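Local coordinates for lysyl-trna-dependent l-ysyl-phosphatidylgycerol synthase (Bacillus licheniformis, PDB 4V36), which probably transfers lysine from lysyl-tRNA to phosphatidylglycerol at the membrane, a lipid modification associated with bacterial resistance, at residues Y90-Y95 and F108-F113; K176-F181 and L225-K230; A239-L244 and Y290-L295. All coordinates share one frame; numbering follows the deposited sequence.

The three contacts illustrate how a single mixed sheet can carry both plain core packing and a ligand pocket. Contact 1 joins strand 91-97 to Tyr110, the residue just before strand 111-122, and lies far from the pocket, its centre about 29 Å from that of contact 2 and about 31 Å from that of contact 3. Contacts 2 and 3 have centres about 13 Å apart and touch through Met226 of contact 2, whose CB lies 3.6 Å from Phe292 CE1. Contact 2 borders the bound lysine amide; the side chain of Phe292 is about 5 Å from this ligand at the nearest atoms. Contacts 1 and 2 meet by packing, Tyr95 CD2 lying 3.9 Å from Phe181 CE2.

Contact 1. Residues Y90-Y95 and F108-F113; sequences YLVIFY and FGYRFF
Phe94 and Tyr110 both carry CG anti to the carbonyl carbon and beside the backbone N, with chi1 at -64° and -86°; this sets a ring edge of Phe94 against a face of Tyr110 and carries the Tyr110 ring across to Val92 O. The rings form a T-shaped (edge-to-face) pair: the CD1-CE1 edge of Phe94 comes down on Tyr110, with ring centroids 5.4 Å apart and planes at 77°. The approach is closest near the phenol end, where Phe94 CE1 lies 3.7 Å from Tyr110 CZ. Tyr110 also uses its hydroxyl, which donates a hydrogen bond of 2.9 Å from OH to Val92 O. The donor stands above the carbonyl plane, so the bond does not follow a lone pair, although the carbonyl oxygen itself lies close to the plane of the Tyr110 ring. Beside this bond the hydroxyl rests against the Val92 side chain, with Tyr110 OH 3.3 Å from Val92 CB. One buried phenol thus serves two neighbours at once. The hydrogen bond satisfies a buried polar group and probably limits how far the ring can shift beneath Phe94. Around this group, Leu82 of helix 74-87 packs on Tyr110 and Tyr105 meets the Phe94 ring. Just before Tyr110, Gly109 takes positive phi as the C-prime residue of a Schellman motif, in which Tyr110 N bonds to Tyr105 O and Gly109 N to His106 O. The arrangement is that of a helix-to-strand connection in a mixed sheet: helix 102-106 ends, the chain turns into strand 111-122, and the first aromatic after the Schellman glycine reaches across to strand 91-97, which strand 305-313 separates from 111-122 in the sheet.

Contact 2. Residues K176-F181 and L225-K230; sequences KKEKGF and LMRYSK. With LYN (2,6-diamino-hexanoic acid amide), chain C.
The guanidinium of Arg227 has Leu225 CD2 over one face, 3.6 Å above the plane and near its centre, while its edge is shared between the carboxylate of Glu178 and the alpha-amino nitrogen N of the bound lysine amide. Arg227 grips Glu178 end-on and twofold. Arg227 NH1 donates to Glu178 OE2 at 2.8 Å, nearly straight at 165°, and this oxygen lies in the guanidinium plane. Arg227 NH2 reaches Glu178 OE1 at 2.6 Å along a more bent path, meeting the syn lone pair of that oxygen. The carboxylate plane is turned 33° from the guanidinium, so the bidentate salt bridge is twisted instead of flat. Glu178 bends at chi2 (-81°) to bring its carboxylate round to an arginine chain that runs extended from CG to NE. Second partners help to fix both ends: Ser169 OG is hydrogen-bonded to Arg227 NH1, and the amide of Phe186 to Glu178 OE2. The guanidinium is thereby held alongside the ligand, with Arg227 NH2 3.4 Å from CA of the lysine amide. At the other end of the ligand, Lys179 NZ lies 3.1 Å from its NZ; Lys179 also makes a cation-pi contact with Tyr288. Leu225 lends its side chain to the pocket as well as to the arginine face, and Gly184 O supplies a hydrogen bond to the ligand. The loop after helix 159-173 and strand 220-228 of an acetyltransferase-clan fold thus line a lysine amide pocket, tied by one salt bridge, consistent with a place for the lysyl group carried by the tRNA substrate.

Contact 3. Residues A239-L244 and Y290-L295; sequences ALFIYL and YSFSGL
Phe241 and Phe292 carry essentially all of the surface buried between helix segment 239-244 and loop segment 290-295. The phenyl of Phe241 points end first at a face of Phe292: Phe241 CZ sits 3.9 Å above the Phe292 plane, over its centre, and its nearest single atom is Phe292 CD2 at 4.0 Å. The planes stand at 88° with centroids 5.4 Å apart, which makes this an almost perpendicular T-shaped (edge-to-face) stack with Phe241 giving the edge and Phe292 the face. On the opposite face of Phe292 lies the CB of Ser291, 3.8 Å from the plane and displaced toward the rim, so the ring is held between its own neighbour in sequence and the helix. Phe292 reaches this position from an unusual backbone, with positive phi (60°), and its side chain comes within about 5 Å of the bound lysine amide, which places the receiving ring of the stack near the pocket. In the fold, helix 236-251, the next element in the chain after strand 220-228, packs on the mixed sheet, and the loop between helices 276-285 and 296-300 returns beside it; the aromatic pair bridges this helix and this loop. Strand residues fill in around the pair: Ile223 of strand 220-228 against Phe292, Met226 against both rings, and Phe256 and Met258 of strand 255-261 against Phe241. Past Phe292 the loop turns at Ser293, whose OG accepts a hydrogen bond from Leu295 N at 3.3 Å, an ST turn.

Contact 1. Residues Y90-Y95 and F108-F113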
loop_
_atom_site.group_PDB
_atom_site.type_symbol
_atom_site.label_atom_id
_atom_site.label_comp_id
_atom_site.label_asym_id
_atom_site.label_seq_id
_atom_site.Cartn_x
_atom_site.Cartn_y
_atom_site.Cartn_z
ATOM N N TYR A 90 -6.068 -24.251 -10.316
ATOM C CA TYR A 90 -5.937 -23.298 -9.218
ATOM C C TYR A 90 -7.088 -22.300 -9.193
ATOM O O TYR A 90 -7.584 -21.881 -10.238
ATOM C CB TYR A 90 -4.607 -22.542 -9.314
ATOM C CG TYR A 90 -3.382 -23.399 -9.089
ATOM C CD1 TYR A 90 -3.482 -24.658 -8.511
ATOM C CD2 TYR A 90 -2.120 -22.944 -9.453
ATOM C CE1 TYR A 90 -2.362 -25.443 -8.304
ATOM C CE2 TYR A 90 -0.995 -23.721 -9.250
ATOM C CZ TYR A 90 -1.121 -24.968 -8.675
ATOM O OH TYR A 90 -0.003 -25.745 -8.472
ATOM N N LEU A 91 -7.508 -21.924 -7.991
ATOM C CA LEU A 91 -8.492 -20.865 -7.817
ATOM C C LEU A 91 -7.772 -19.523 -7.751
ATOM O O LEU A 91 -6.746 -19.398 -7.084
ATOM C CB LEU A 91 -9.323 -21.095 -6.553
ATOM C CG LEU A 91 -10.418 -20.069 -6.248
ATOM C CD1 LEU A 91 -11.507 -20.104 -7.310
ATOM C CD2 LEU A 91 -11.002 -20.298 -4.861
ATOM N N VAL A 92 -8.301 -18.522 -8.446
ATOM C CA VAL A 92 -7.636 -17.225 -8.502
ATOM C C VAL A 92 -8.413 -16.147 -7.754
ATOM O O VAL A 92 -9.612 -15.965 -7.968
ATOM C CB VAL A 92 -7.420 -16.769 -9.954
ATOM C CG1 VAL A 92 -6.755 -15.402 -9.988
ATOM C CG2 VAL A 92 -6.584 -17.786 -10.703
ATOM N N ILE A 93 -7.713 -15.437 -6.876
ATOM C CA ILE A 93 -8.302 -14.354 -6.100
ATOM C C ILE A 93 -7.598 -13.036 -6.417
ATOM O O ILE A 93 -6.374 -12.992 -6.527
ATOM C CB ILE A 93 -8.211 -14.638 -4.588
ATOM C CG1 ILE A 93 -8.749 -16.036 -4.273
ATOM C CG2 ILE A 93 -8.957 -13.579 -3.795
ATOM C CD1 ILE A 93 -8.428 -16.516 -2.874
ATOM N N PHE A 94 -8.374 -11.969 -6.576
ATOM C CA PHE A 94 -7.809 -10.648 -6.820
ATOM C C PHE A 94 -8.008 -9.751 -5.602
ATOM O O PHE A 94 -9.132 -9.556 -5.140
ATOM C CB PHE A 94 -8.437 -10.011 -8.063
ATOM C CG PHE A 94 -8.145 -10.754 -9.338
ATOM C CD1 PHE A 94 -8.969 -11.785 -9.761
ATOM C CD2 PHE A 94 -7.044 -10.425 -10.109
ATOM C CE1 PHE A 94 -8.701 -12.470 -10.931
ATOM C CE2 PHE A 94 -6.770 -11.107 -11.281
ATOM C CZ PHE A 94 -7.600 -12.132 -11.691
ATOM N N TYR A 95 -6.911 -9.202 -5.091
ATOM C CA TYR A 95 -6.952 -8.424 -3.860
ATOM C C TYR A 95 -6.646 -6.945 -4.094
ATOM O O TYR A 95 -5.637 -6.599 -4.705
ATOM C CB TYR A 95 -5.974 -9.013 -2.843
ATOM C CG TYR A 95 -5.875 -8.230 -1.557
ATOM C CD1 TYR A 95 -6.948 -8.155 -0.680
ATOM C CD2 TYR A 95 -4.700 -7.577 -1.212
ATOM C CE1 TYR A 95 -6.857 -7.440 0.501
ATOM C CE2 TYR A 95 -4.598 -6.863 -0.035
ATOM C CZ TYR A 95 -5.679 -6.797 0.819
ATOM O OH TYR A 95 -5.579 -6.084 1.990
ATOM N N PHE A 108 -15.625 -13.042 -16.206
ATOM C CA PHE A 108 -15.165 -14.362 -15.794
ATOM C C PHE A 108 -15.967 -14.871 -14.600
ATOM O O PHE A 108 -15.578 -15.836 -13.943
ATOM C CB PHE A 108 -13.673 -14.333 -15.459
ATOM C CG PHE A 108 -12.795 -14.031 -16.640
ATOM C CD1 PHE A 108 -12.391 -15.043 -17.496
ATOM C CD2 PHE A 108 -12.373 -12.736 -16.894
ATOM C CE1 PHE A 108 -11.584 -14.770 -18.584
ATOM C CE2 PHE A 108 -11.564 -12.456 -17.981
ATOM C CZ PHE A 108 -11.169 -13.474 -18.827
ATOM N N GLY A 109 -17.087 -14.211 -14.325
ATOM C CA GLY A 109 -17.985 -14.631 -13.264
ATOM C C GLY A 109 -17.463 -14.350 -11.868
ATOM O O GLY A 109 -17.690 -15.132 -10.946
ATOM N N TYR A 110 -16.766 -13.229 -11.708
ATOM C CA TYR A 110 -16.238 -12.842 -10.405
ATOM C C TYR A 110 -17.201 -11.929 -9.658
ATOM O O TYR A 110 -17.901 -11.117 -10.263
ATOM C CB TYR A 110 -14.880 -12.150 -10.552
ATOM C CG TYR A 110 -13.707 -13.102 -10.599
ATOM C CD1 TYR A 110 -13.264 -13.630 -11.804
ATOM C CD2 TYR A 110 -13.042 -13.470 -9.438
ATOM C CE1 TYR A 110 -12.192 -14.500 -11.849
ATOM C CE2 TYR A 110 -11.970 -14.339 -9.473
ATOM C CZ TYR A 110 -11.550 -14.851 -10.682
ATOM O OH TYR A 110 -10.483 -15.717 -10.721
ATOM N N ARG A 111 -17.231 -12.075 -8.337
ATOM C CA ARG A 111 -18.021 -11.203 -7.477
ATOM C C ARG A 111 -17.088 -10.252 -6.736
ATOM O O ARG A 111 -15.886 -10.499 -6.651
ATOM C CB ARG A 111 -18.858 -12.025 -6.495
ATOM C CG ARG A 111 -19.908 -12.890 -7.171
ATOM C CD ARG A 111 -20.460 -13.948 -6.234
ATOM N NE ARG A 111 -21.477 -14.768 -6.888
ATOM C CZ ARG A 111 -21.972 -15.892 -6.383
ATOM N NH1 ARG A 111 -21.542 -16.343 -5.214
ATOM N NH2 ARG A 111 -22.896 -16.570 -7.052
ATOM N N PHE A 112 -17.638 -9.167 -6.201
ATOM C CA PHE A 112 -16.803 -8.141 -5.591
ATOM C C PHE A 112 -17.217 -7.817 -4.161
ATOM O O PHE A 112 -18.396 -7.854 -3.815
ATOM C CB PHE A 112 -16.828 -6.870 -6.443
ATOM C CG PHE A 112 -16.467 -7.104 -7.881
ATOM C CD1 PHE A 112 -15.145 -7.285 -8.256
ATOM C CD2 PHE A 112 -17.449 -7.153 -8.856
ATOM C CE1 PHE A 112 -14.809 -7.506 -9.579
ATOM C CE2 PHE A 112 -17.119 -7.372 -10.181
ATOM C CZ PHE A 112 -15.797 -7.549 -10.543
ATOM N N PHE A 113 -16.224 -7.497 -3.338
ATOM C CA PHE A 113 -16.445 -7.160 -1.941
ATOM C C PHE A 113 -15.564 -5.980 -1.548
ATOM O O PHE A 113 -14.343 -6.038 -1.689
ATOM C CB PHE A 113 -16.160 -8.370 -1.049
ATOM C CG PHE A 113 -16.185 -8.063 0.419
ATOM C CD1 PHE A 113 -17.388 -7.937 1.091
ATOM C CD2 PHE A 113 -15.005 -7.908 1.130
ATOM C CE1 PHE A 113 -17.415 -7.657 2.444
ATOM C CE2 PHE A 113 -15.025 -7.627 2.482
ATOM C CZ PHE A 113 -16.233 -7.501 3.138
#

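Contact 2. Residues K176-F181 and L225-K230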
loop_
_atom_site.group_PDB
_atom_site.type_symbol
_atom_site.label_atom_id
_atom_site.label_comp_id
_atom_site.label_asym_id
_atom_site.label_seq_id
_atom_site.Cartn_x
_atom_site.Cartn_y
_atom_site.Cartn_z
ATOM N N LYS A 176 6.808 -7.158 17.563
ATOM C CA LYS A 176 6.100 -7.532 16.344
ATOM C C LYS A 176 7.061 -7.839 15.201
ATOM O O LYS A 176 8.131 -7.240 15.096
ATOM C CB LYS A 176 5.132 -6.425 15.923
ATOM C CG LYS A 176 3.963 -6.220 16.871
ATOM C CD LYS A 176 2.975 -5.206 16.314
ATOM C CE LYS A 176 1.760 -5.065 17.217
ATOM N NZ LYS A 176 0.766 -4.105 16.665
ATOM N N LYS A 177 6.672 -8.782 14.350
ATOM C CA LYS A 177 7.457 -9.114 13.170
ATOM C C LYS A 177 6.863 -8.450 11.938
ATOM O O LYS A 177 5.751 -7.924 11.979
ATOM C CB LYS A 177 7.534 -10.628 12.978
ATOM C CG LYS A 177 8.342 -11.342 14.047
ATOM C CD LYS A 177 9.786 -10.867 14.061
ATOM C CE LYS A 177 10.570 -11.522 15.186
ATOM N NZ LYS A 177 10.553 -13.008 15.081
ATOM N N GLU A 178 7.611 -8.478 10.840
ATOM C CA GLU A 178 7.207 -7.792 9.619
ATOM C C GLU A 178 6.047 -8.481 8.908
ATOM O O GLU A 178 5.933 -9.706 8.922
ATOM C CB GLU A 178 8.395 -7.674 8.662
ATOM C CG GLU A 178 9.542 -6.807 9.172
ATOM C CD GLU A 178 9.303 -5.320 8.974
ATOM O OE1 GLU A 178 8.132 -4.905 8.845
ATOM O OE2 GLU A 178 10.296 -4.563 8.938
ATOM N N LYS A 179 5.188 -7.677 8.290
ATOM C CA LYS A 179 4.140 -8.186 7.416
ATOM C C LYS A 179 4.593 -8.029 5.970
ATOM O O LYS A 179 5.575 -7.340 5.698
ATOM C CB LYS A 179 2.821 -7.451 7.660
ATOM C CG LYS A 179 2.244 -7.666 9.051
ATOM C CD LYS A 179 0.977 -6.855 9.261
ATOM C CE LYS A 179 0.375 -7.118 10.633
ATOM N NZ LYS A 179 1.332 -6.815 11.732
ATOM N N GLY A 180 3.884 -8.663 5.040
ATOM C CA GLY A 180 4.301 -8.637 3.650
ATOM C C GLY A 180 3.175 -8.620 2.636
ATOM O O GLY A 180 2.063 -8.173 2.928
ATOM N N PHE A 181 3.484 -9.107 1.437
ATOM C CA PHE A 181 2.551 -9.159 0.312
ATOM C C PHE A 181 2.022 -7.777 -0.070
ATOM O O PHE A 181 2.541 -7.142 -0.989
ATOM C CB PHE A 181 1.382 -10.103 0.618
ATOM C CG PHE A 181 0.449 -10.302 -0.541
ATOM C CD1 PHE A 181 0.873 -10.965 -1.681
ATOM C CD2 PHE A 181 -0.851 -9.826 -0.492
ATOM C CE1 PHE A 181 0.019 -11.148 -2.753
ATOM C CE2 PHE A 181 -1.711 -10.006 -1.560
ATOM C CZ PHE A 181 -1.275 -10.669 -2.692
ATOM N N LEU A 225 6.254 2.651 4.260
ATOM C CA LEU A 225 6.618 2.544 5.664
ATOM C C LEU A 225 6.578 3.911 6.337
ATOM O O LEU A 225 6.990 4.912 5.752
ATOM C CB LEU A 225 8.015 1.930 5.820
ATOM C CG LEU A 225 8.182 0.411 5.723
ATOM C CD1 LEU A 225 7.884 -0.112 4.324
ATOM C CD2 LEU A 225 9.585 0.015 6.154
ATOM N N MET A 226 6.061 3.946 7.560
ATOM C CA MET A 226 6.158 5.127 8.411
ATOM C C MET A 226 6.460 4.675 9.832
ATOM O O MET A 226 5.583 4.170 10.534
ATOM C CB MET A 226 4.876 5.961 8.378
ATOM C CG MET A 226 4.861 7.074 9.421
ATOM S SD MET A 226 3.344 8.048 9.469
ATOM C CE MET A 226 3.625 9.193 8.122
ATOM N N ARG A 227 7.711 4.838 10.248
ATOM C CA ARG A 227 8.148 4.316 11.534
ATOM C C ARG A 227 8.906 5.365 12.335
ATOM O O ARG A 227 9.612 6.201 11.773
ATOM C CB ARG A 227 9.007 3.066 11.325
ATOM C CG ARG A 227 8.276 1.988 10.533
ATOM C CD ARG A 227 9.080 0.722 10.336
ATOM N NE ARG A 227 8.283 -0.270 9.620
ATOM C CZ ARG A 227 8.690 -1.502 9.336
ATOM N NH1 ARG A 227 9.896 -1.910 9.707
ATOM N NH2 ARG A 227 7.885 -2.326 8.681
ATOM N N TYR A 228 8.745 5.317 13.653
ATOM C CA TYR A 228 9.344 6.307 14.536
ATOM C C TYR A 228 9.828 5.681 15.839
ATOM O O TYR A 228 9.294 4.666 16.286
ATOM C CB TYR A 228 8.345 7.428 14.828
ATOM C CG TYR A 228 6.979 6.932 15.254
ATOM C CD1 TYR A 228 6.724 6.588 16.574
ATOM C CD2 TYR A 228 5.946 6.814 14.334
ATOM C CE1 TYR A 228 5.478 6.134 16.967
ATOM C CE2 TYR A 228 4.696 6.362 14.718
ATOM C CZ TYR A 228 4.469 6.024 16.035
ATOM O OH TYR A 228 3.229 5.574 16.423
ATOM N N SER A 229 10.840 6.292 16.444
ATOM C CA SER A 229 11.389 5.803 17.705
ATOM C C SER A 229 10.562 6.289 18.893
ATOM O O SER A 229 9.626 7.071 18.728
ATOM C CB SER A 229 12.847 6.240 17.859
ATOM O OG SER A 229 12.967 7.647 17.763
ATOM N N LYS A 230 10.916 5.829 20.089
ATOM C CA LYS A 230 10.163 6.166 21.291
ATOM C C LYS A 230 10.395 7.607 21.733
ATOM O O LYS A 230 9.622 8.150 22.521
ATOM C CB LYS A 230 10.520 5.211 22.434
ATOM C CG LYS A 230 10.219 3.749 22.146
ATOM C CD LYS A 230 8.774 3.554 21.720
ATOM C CE LYS A 230 8.497 2.106 21.349
ATOM N NZ LYS A 230 7.154 1.937 20.726
HETATM N N LYN C . 5.117 0.752 8.377
HETATM C CA LYN C . 4.989 -0.622 7.926
HETATM C CB LYN C . 4.387 -1.472 9.042
HETATM C CG LYN C . 4.156 -2.915 8.609
HETATM C CD LYN C . 4.273 -3.869 9.792
HETATM C CE LYN C . 3.226 -3.574 10.860
HETATM N NZ LYN C . 3.405 -4.505 12.006
HETATM C C LYN C . 4.118 -0.682 6.704
HETATM O O LYN C . 3.099 -0.009 6.660
HETATM N NT LYN C . 4.486 -1.460 5.687
#

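Contact 3. Residues A239-L244 and Y290-L295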
loop_
_atom_site.group_PDB
_atom_site.type_symbol
_atom_site.label_atom_id
_atom_site.label_comp_id
_atom_site.label_asym_id
_atom_site.label_seq_id
_atom_site.Cartn_x
_atom_site.Cartn_y
_atom_site.Cartn_z
ATOM N N ALA A 239 2.272 15.004 12.360
ATOM C CA ALA A 239 3.342 15.914 11.973
ATOM C C ALA A 239 3.996 15.488 10.663
ATOM O O ALA A 239 4.263 16.317 9.796
ATOM C CB ALA A 239 4.385 16.001 13.077
ATOM N N LEU A 240 4.246 14.189 10.526
ATOM C CA LEU A 240 4.910 13.658 9.341
ATOM C C LEU A 240 4.086 13.878 8.077
ATOM O O LEU A 240 4.629 14.247 7.038
ATOM C CB LEU A 240 5.211 12.168 9.516
ATOM C CG LEU A 240 6.260 11.809 10.570
ATOM C CD1 LEU A 240 6.507 10.312 10.592
ATOM C CD2 LEU A 240 7.556 12.568 10.327
ATOM N N PHE A 241 2.779 13.653 8.167
ATOM C CA PHE A 241 1.900 13.860 7.020
ATOM C C PHE A 241 1.834 15.336 6.641
ATOM O O PHE A 241 1.722 15.675 5.464
ATOM C CB PHE A 241 0.495 13.324 7.302
ATOM C CG PHE A 241 0.363 11.841 7.109
ATOM C CD1 PHE A 241 0.573 11.271 5.865
ATOM C CD2 PHE A 241 0.019 11.017 8.167
ATOM C CE1 PHE A 241 0.451 9.907 5.681
ATOM C CE2 PHE A 241 -0.104 9.652 7.990
ATOM C CZ PHE A 241 0.112 9.095 6.746
ATOM N N ILE A 242 1.906 16.209 7.640
ATOM C CA ILE A 242 1.925 17.647 7.395
ATOM C C ILE A 242 3.201 18.040 6.652
ATOM O O ILE A 242 3.152 18.771 5.662
ATOM C CB ILE A 242 1.817 18.450 8.705
ATOM C CG1 ILE A 242 0.437 18.258 9.335
ATOM C CG2 ILE A 242 2.064 19.928 8.451
ATOM C CD1 ILE A 242 0.299 18.891 10.704
ATOM N N TYR A 243 4.337 17.541 7.130
ATOM C CA TYR A 243 5.614 17.779 6.464
ATOM C C TYR A 243 5.633 17.157 5.071
ATOM O O TYR A 243 6.171 17.741 4.130
ATOM C CB TYR A 243 6.773 17.229 7.296
ATOM C CG TYR A 243 7.136 18.074 8.497
ATOM C CD1 TYR A 243 7.583 19.379 8.342
ATOM C CD2 TYR A 243 7.051 17.560 9.784
ATOM C CE1 TYR A 243 7.921 20.154 9.434
ATOM C CE2 TYR A 243 7.388 18.327 10.884
ATOM C CZ TYR A 243 7.823 19.622 10.703
ATOM O OH TYR A 243 8.159 20.388 11.796
ATOM N N LEU A 244 5.045 15.971 4.946
ATOM C CA LEU A 244 4.967 15.282 3.660
ATOM C C LEU A 244 4.134 16.064 2.653
ATOM O O LEU A 244 4.527 16.214 1.496
ATOM C CB LEU A 244 4.383 13.880 3.833
ATOM C CG LEU A 244 5.354 12.770 4.236
ATOM C CD1 LEU A 244 4.609 11.466 4.467
ATOM C CD2 LEU A 244 6.425 12.596 3.173
ATOM N N TYR A 290 -4.998 -2.005 6.896
ATOM C CA TYR A 290 -5.040 -0.562 7.092
ATOM C C TYR A 290 -3.754 -0.040 7.725
ATOM O O TYR A 290 -3.512 -0.229 8.918
ATOM C CB TYR A 290 -6.251 -0.187 7.944
ATOM C CG TYR A 290 -7.511 -0.904 7.518
ATOM C CD1 TYR A 290 -8.103 -0.635 6.291
ATOM C CD2 TYR A 290 -8.106 -1.853 8.338
ATOM C CE1 TYR A 290 -9.253 -1.290 5.892
ATOM C CE2 TYR A 290 -9.259 -2.512 7.950
ATOM C CZ TYR A 290 -9.828 -2.226 6.727
ATOM O OH TYR A 290 -10.974 -2.880 6.334
ATOM N N SER A 291 -2.937 0.623 6.914
ATOM C CA SER A 291 -1.634 1.107 7.353
ATOM C C SER A 291 -1.739 2.340 8.247
ATOM O O SER A 291 -2.793 2.975 8.326
ATOM C CB SER A 291 -0.752 1.418 6.141
ATOM O OG SER A 291 -1.404 2.312 5.255
ATOM N N PHE A 292 -0.633 2.659 8.917
ATOM C CA PHE A 292 -0.528 3.820 9.804
ATOM C C PHE A 292 -1.531 3.759 10.952
ATOM O O PHE A 292 -1.159 3.495 12.095
ATOM C CB PHE A 292 -0.707 5.117 9.011
ATOM C CG PHE A 292 -0.004 5.112 7.686
ATOM C CD1 PHE A 292 1.374 4.999 7.620
ATOM C CD2 PHE A 292 -0.721 5.214 6.506
ATOM C CE1 PHE A 292 2.024 4.987 6.402
ATOM C CE2 PHE A 292 -0.075 5.206 5.286
ATOM C CZ PHE A 292 1.298 5.091 5.235
ATOM N N SER A 293 -2.800 4.005 10.646
ATOM C CA SER A 293 -3.843 3.952 11.661
ATOM C C SER A 293 -5.050 3.161 11.171
ATOM O O SER A 293 -5.480 3.309 10.027
ATOM C CB SER A 293 -4.271 5.366 12.065
ATOM O OG SER A 293 -5.222 5.329 13.115
ATOM N N GLY A 294 -5.589 2.316 12.043
ATOM C CA GLY A 294 -6.768 1.533 11.719
ATOM C C GLY A 294 -8.036 2.347 11.876
ATOM O O GLY A 294 -9.139 1.851 11.649
ATOM N N LEU A 295 -7.875 3.606 12.270
ATOM C CA LEU A 295 -9.003 4.508 12.444
ATOM C C LEU A 295 -9.250 5.331 11.185
ATOM O O LEU A 295 -8.368 6.054 10.720
ATOM C CB LEU A 295 -8.769 5.435 13.639
ATOM C CG LEU A 295 -8.585 4.756 14.998
ATOM C CD1 LEU A 295 -8.347 5.791 16.086
ATOM C CD2 LEU A 295 -9.789 3.887 15.330
#